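Uncharacterized protein (Bacteroides uniformis, PDB 4JPQ) is of unknown function but probably binds carbohydrate. Local coordinates at residues Trp85-Pro96 against Met179-Leu190. Residues are numbered along the deposited sequence; the frame is centred on the assembly and turned at random.
Sequences WEDACVEFFVSP and MKGNFYKCGDKL
Trp85 and Glu86 are tied to the turn of Gly187-Leu190: Trp85 O takes the amide N of Asp188 at 3.0 Å, in its plane on a lone pair, and Glu86 O takes Lys189 N. The carboxylate of Asp188 lies at the edge of the indole. Glu86 and Lys189 run side by side, while the Glu86 carboxylate makes its salt bridge with Arg83.

From Cys89 to Ser95 the chain pairs antiparallel with 180-186, hydrogen-bonded and non-hydrogen-bonded pairs taking turns, with Glu91, Phe93, Tyr184 and Cys186 on one face and Val90, Phe92, Phe183 and Lys185 on the other. Cys186 O is gripped twice, by Cys89 N at 3.0 Å and, from the opposite face of its plane, by Lys185 NZ, whose chain bends back at chi2 (72°) and chi4; NZ also forms a salt bridge with Glu70 and a hydrogen bond with His194. Glu91, extended beyond CG, brings OE1 to the ring of Tyr184 and OE2 beside Cys186 SG. Phe92 and Phe183 lie nearly parallel but slid apart, ring centroids separated by 5.1 Å. Phe93 receives the CE2 edge of Tyr184 over one face in a T-shaped stack, planes at 75°. A serine in place of Phe93 would probably leave that tyrosine edge without its aromatic bed and open a gap beside it. Val94 CG2 and Pro96 CB meet SE of the selenomethionine Met179; Pro96 is poorly ordered, so its 3.6 Å CB-SE approach is less certain.

Strand 102-108 pairs with the other edge of 89-95, Phe92 packs against strand 61-70, and Tyr184 stacks on Phe208: an inner antiparallel pairing in a largely buried core, consistent with the family's beta-sandwich.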
loop_
_atom_site.group_PDB
_atom_site.type_symbol
_atom_site.label_atom_id
_atom_site.label_comp_id
_atom_site.label_asym_id
_atom_site.label_seq_id
_atom_site.Cartn_x
_atom_site.Cartn_y
_atom_site.Cartn_z
ATOM N N TRP A 85 5.042 1.504 -10.257
ATOM C CA TRP A 85 3.879 2.379 -10.514
ATOM C C TRP A 85 3.363 2.281 -11.970
ATOM O O TRP A 85 2.205 2.635 -12.244
ATOM C CB TRP A 85 4.187 3.846 -10.140
ATOM C CG TRP A 85 5.301 4.419 -10.944
ATOM C CD1 TRP A 85 5.198 5.017 -12.151
ATOM C CD2 TRP A 85 6.692 4.384 -10.628
ATOM N NE1 TRP A 85 6.441 5.363 -12.627
ATOM C CE2 TRP A 85 7.380 4.997 -11.703
ATOM C CE3 TRP A 85 7.434 3.886 -9.543
ATOM C CZ2 TRP A 85 8.778 5.142 -11.722
ATOM C CZ3 TRP A 85 8.825 4.029 -9.554
ATOM C CH2 TRP A 85 9.484 4.655 -10.639
ATOM N N GLU A 86 4.233 1.846 -12.887
ATOM C CA GLU A 86 3.861 1.635 -14.303
ATOM C C GLU A 86 3.070 0.361 -14.526
ATOM O O GLU A 86 2.253 0.290 -15.453
ATOM C CB GLU A 86 5.097 1.596 -15.179
ATOM C CG GLU A 86 5.903 2.881 -15.144
ATOM C CD GLU A 86 7.116 2.828 -16.019
ATOM O OE1 GLU A 86 7.582 1.718 -16.368
ATOM O OE2 GLU A 86 7.600 3.915 -16.351
ATOM N N ASP A 87 3.361 -0.642 -13.699
ATOM C CA ASP A 87 2.678 -1.933 -13.686
ATOM C C ASP A 87 1.375 -1.758 -12.881
ATOM O O ASP A 87 1.146 -0.689 -12.310
ATOM C CB ASP A 87 3.580 -2.985 -13.002
ATOM C CG ASP A 87 4.880 -3.221 -13.742
ATOM O OD1 ASP A 87 4.859 -3.281 -14.989
ATOM O OD2 ASP A 87 5.932 -3.412 -13.091
ATOM N N ALA A 88 0.511 -2.784 -12.876
ATOM C CA ALA A 88 -0.719 -2.781 -12.046
ATOM C C ALA A 88 -0.193 -2.789 -10.627
ATOM O O ALA A 88 0.470 -3.747 -10.215
ATOM C CB ALA A 88 -1.587 -4.001 -12.305
ATOM N N CYS A 89 -0.482 -1.718 -9.895
ATOM C CA CYS A 89 0.153 -1.467 -8.616
ATOM C C CYS A 89 -0.767 -0.926 -7.546
ATOM O O CYS A 89 -1.578 -0.047 -7.827
ATOM C CB CYS A 89 1.254 -0.445 -8.909
ATOM S SG CYS A 89 2.262 0.133 -7.542
ATOM N N VAL A 90 -0.592 -1.439 -6.321
ATOM C CA VAL A 90 -1.283 -0.951 -5.117
ATOM C C VAL A 90 -0.205 -0.333 -4.227
ATOM O O VAL A 90 0.954 -0.796 -4.225
ATOM C CB VAL A 90 -2.067 -2.015 -4.347
ATOM C CG1 VAL A 90 -3.247 -2.483 -5.186
ATOM C CG2 VAL A 90 -1.194 -3.186 -3.896
ATOM N N GLU A 91 -0.590 0.717 -3.498
ATOM C CA GLU A 91 0.352 1.507 -2.714
ATOM C C GLU A 91 -0.181 1.857 -1.321
ATOM O O GLU A 91 -1.390 1.957 -1.118
ATOM C CB GLU A 91 0.694 2.802 -3.475
ATOM C CG GLU A 91 1.125 2.618 -4.938
ATOM C CD GLU A 91 1.479 3.902 -5.673
ATOM O OE1 GLU A 91 1.320 4.999 -5.120
ATOM O OE2 GLU A 91 1.905 3.815 -6.839
ATOM N N PHE A 92 0.758 2.024 -0.383
ATOM C CA PHE A 92 0.509 2.432 1.000
ATOM C C PHE A 92 1.542 3.499 1.360
ATOM O O PHE A 92 2.739 3.232 1.303
ATOM C CB PHE A 92 0.647 1.236 1.949
ATOM C CG PHE A 92 0.552 1.587 3.426
ATOM C CD1 PHE A 92 -0.515 2.344 3.918
ATOM C CD2 PHE A 92 1.498 1.107 4.340
ATOM C CE1 PHE A 92 -0.623 2.640 5.277
ATOM C CE2 PHE A 92 1.390 1.391 5.698
ATOM C CZ PHE A 92 0.329 2.160 6.165
ATOM N N PHE A 93 1.072 4.696 1.690
ATOM C CA PHE A 93 1.928 5.828 2.076
ATOM C C PHE A 93 1.610 6.110 3.539
ATOM O O PHE A 93 0.435 6.119 3.901
ATOM C CB PHE A 93 1.611 7.081 1.255
ATOM C CG PHE A 93 2.221 7.114 -0.135
ATOM C CD1 PHE A 93 2.105 6.039 -1.024
ATOM C CD2 PHE A 93 2.841 8.279 -0.595
ATOM C CE1 PHE A 93 2.646 6.111 -2.310
ATOM C CE2 PHE A 93 3.375 8.352 -1.875
ATOM C CZ PHE A 93 3.284 7.265 -2.734
ATOM N N VAL A 94 2.630 6.370 4.363
ATOM C CA VAL A 94 2.418 6.567 5.810
ATOM C C VAL A 94 3.547 7.347 6.515
ATOM O O VAL A 94 4.720 7.123 6.220
ATOM C CB VAL A 94 2.187 5.184 6.495
ATOM C CG1 VAL A 94 3.411 4.275 6.381
ATOM C CG2 VAL A 94 1.775 5.325 7.950
ATOM N N SER A 95 3.164 8.246 7.430
ATOM C CA SER A 95 4.075 9.037 8.280
ATOM C C SER A 95 3.793 8.511 9.693
ATOM O O SER A 95 2.680 8.685 10.202
ATOM C CB SER A 95 3.786 10.547 8.189
ATOM O OG SER A 95 4.528 11.297 9.144
ATOM N N PRO A 96 4.791 7.910 10.356
ATOM C CA PRO A 96 4.507 7.251 11.622
ATOM C C PRO A 96 4.699 8.015 12.938
ATOM O O PRO A 96 4.268 7.480 13.974
ATOM C CB PRO A 96 5.498 6.099 11.574
ATOM C CG PRO A 96 6.715 6.751 10.990
ATOM C CD PRO A 96 6.238 7.857 10.086
HETATM N N MSE A 179 -1.125 7.205 13.426
HETATM C CA MSE A 179 -0.315 7.554 12.254
HETATM C C MSE A 179 -1.199 8.166 11.211
HETATM O O MSE A 179 -2.428 8.091 11.298
HETATM C CB MSE A 179 0.349 6.327 11.641
HETATM C CG MSE A 179 1.247 5.625 12.648
HETATM SE SE MSE A 179 2.385 4.301 11.714
HETATM C CE MSE A 179 3.234 3.554 13.319
ATOM N N LYS A 180 -0.563 8.791 10.220
ATOM C CA LYS A 180 -1.251 9.400 9.092
ATOM C C LYS A 180 -0.796 8.721 7.791
ATOM O O LYS A 180 0.387 8.466 7.601
ATOM C CB LYS A 180 -1.015 10.912 9.071
ATOM C CG LYS A 180 -1.462 11.584 10.374
ATOM C CD LYS A 180 -2.005 12.985 10.170
ATOM C CE LYS A 180 -3.417 12.954 9.593
ATOM N NZ LYS A 180 -3.875 14.309 9.191
ATOM N N GLY A 181 -1.742 8.411 6.913
ATOM C CA GLY A 181 -1.412 7.760 5.655
ATOM C C GLY A 181 -2.523 7.734 4.632
ATOM O O GLY A 181 -3.588 8.329 4.829
ATOM N N ASN A 182 -2.255 7.061 3.517
ATOM C CA ASN A 182 -3.244 6.903 2.450
ATOM C C ASN A 182 -2.938 5.631 1.656
ATOM O O ASN A 182 -1.825 5.066 1.765
ATOM C CB ASN A 182 -3.247 8.157 1.550
ATOM C CG ASN A 182 -4.600 8.442 0.897
ATOM O OD1 ASN A 182 -5.460 7.569 0.772
ATOM N ND2 ASN A 182 -4.781 9.689 0.464
ATOM N N PHE A 183 -3.931 5.188 0.883
ATOM C CA PHE A 183 -3.826 3.963 0.084
ATOM C C PHE A 183 -4.187 4.288 -1.352
ATOM O O PHE A 183 -5.120 5.056 -1.583
ATOM C CB PHE A 183 -4.749 2.880 0.647
ATOM C CG PHE A 183 -4.610 2.690 2.135
ATOM C CD1 PHE A 183 -5.296 3.521 3.017
ATOM C CD2 PHE A 183 -3.772 1.699 2.661
ATOM C CE1 PHE A 183 -5.156 3.369 4.390
ATOM C CE2 PHE A 183 -3.641 1.540 4.036
ATOM C CZ PHE A 183 -4.327 2.379 4.902
ATOM N N TYR A 184 -3.425 3.738 -2.307
ATOM C CA TYR A 184 -3.647 4.029 -3.721
ATOM C C TYR A 184 -3.580 2.820 -4.652
ATOM O O TYR A 184 -2.950 1.805 -4.342
ATOM C CB TYR A 184 -2.617 5.039 -4.252
ATOM C CG TYR A 184 -2.327 6.256 -3.412
ATOM C CD1 TYR A 184 -3.314 7.199 -3.157
ATOM C CD2 TYR A 184 -1.033 6.508 -2.926
ATOM C CE1 TYR A 184 -3.046 8.346 -2.404
ATOM C CE2 TYR A 184 -0.754 7.644 -2.170
ATOM C CZ TYR A 184 -1.751 8.573 -1.924
ATOM O OH TYR A 184 -1.462 9.687 -1.176
ATOM N N LYS A 185 -4.209 3.001 -5.816
ATOM C CA LYS A 185 -4.196 2.067 -6.943
ATOM C C LYS A 185 -3.839 2.860 -8.205
ATOM O O LYS A 185 -4.326 3.986 -8.396
ATOM C CB LYS A 185 -5.566 1.468 -7.146
ATOM C CG LYS A 185 -5.718 0.568 -8.362
ATOM C CD LYS A 185 -5.006 -0.766 -8.212
ATOM C CE LYS A 185 -5.096 -1.620 -9.480
ATOM N NZ LYS A 185 -4.197 -1.226 -10.601
ATOM N N CYS A 186 -3.016 2.260 -9.068
ATOM C CA CYS A 186 -2.615 2.888 -10.325
ATOM C C CYS A 186 -1.984 1.887 -11.285
ATOM O O CYS A 186 -1.893 0.703 -10.972
ATOM C CB CYS A 186 -1.622 4.042 -10.055
ATOM S SG CYS A 186 -0.036 3.479 -9.423
ATOM N N GLY A 187 -1.571 2.385 -12.455
ATOM C CA GLY A 187 -0.863 1.603 -13.465
ATOM C C GLY A 187 -0.579 2.480 -14.663
ATOM O O GLY A 187 -1.343 2.476 -15.615
ATOM N N ASP A 188 0.488 3.281 -14.565
ATOM C CA ASP A 188 0.829 4.287 -15.579
ATOM C C ASP A 188 0.925 3.741 -17.001
ATOM O O ASP A 188 0.448 4.401 -17.913
ATOM C CB ASP A 188 2.110 5.087 -15.213
ATOM C CG ASP A 188 1.935 6.007 -13.973
ATOM O OD1 ASP A 188 0.988 5.831 -13.178
ATOM O OD2 ASP A 188 2.782 6.909 -13.790
ATOM N N LYS A 189 1.503 2.550 -17.179
ATOM C CA LYS A 189 1.674 1.937 -18.520
ATOM C C LYS A 189 0.638 0.856 -18.905
ATOM O O LYS A 189 0.820 0.111 -19.883
ATOM C CB LYS A 189 3.124 1.457 -18.718
ATOM C CG LYS A 189 4.114 2.601 -18.972
ATOM C CD LYS A 189 5.425 2.127 -19.594
ATOM C CE LYS A 189 6.215 3.272 -20.212
ATOM N NZ LYS A 189 7.326 2.751 -21.062
ATOM N N LEU A 190 -0.462 0.788 -18.151
ATOM C CA LEU A 190 -1.582 -0.115 -18.472
ATOM C C LEU A 190 -2.365 0.477 -19.635
ATOM O O LEU A 190 -2.222 1.647 -19.938
ATOM C CB LEU A 190 -2.533 -0.293 -17.270
ATOM C CG LEU A 190 -2.012 -1.032 -16.040
ATOM C CD1 LEU A 190 -3.064 -1.025 -14.954
ATOM C CD2 LEU A 190 -1.627 -2.471 -16.357
#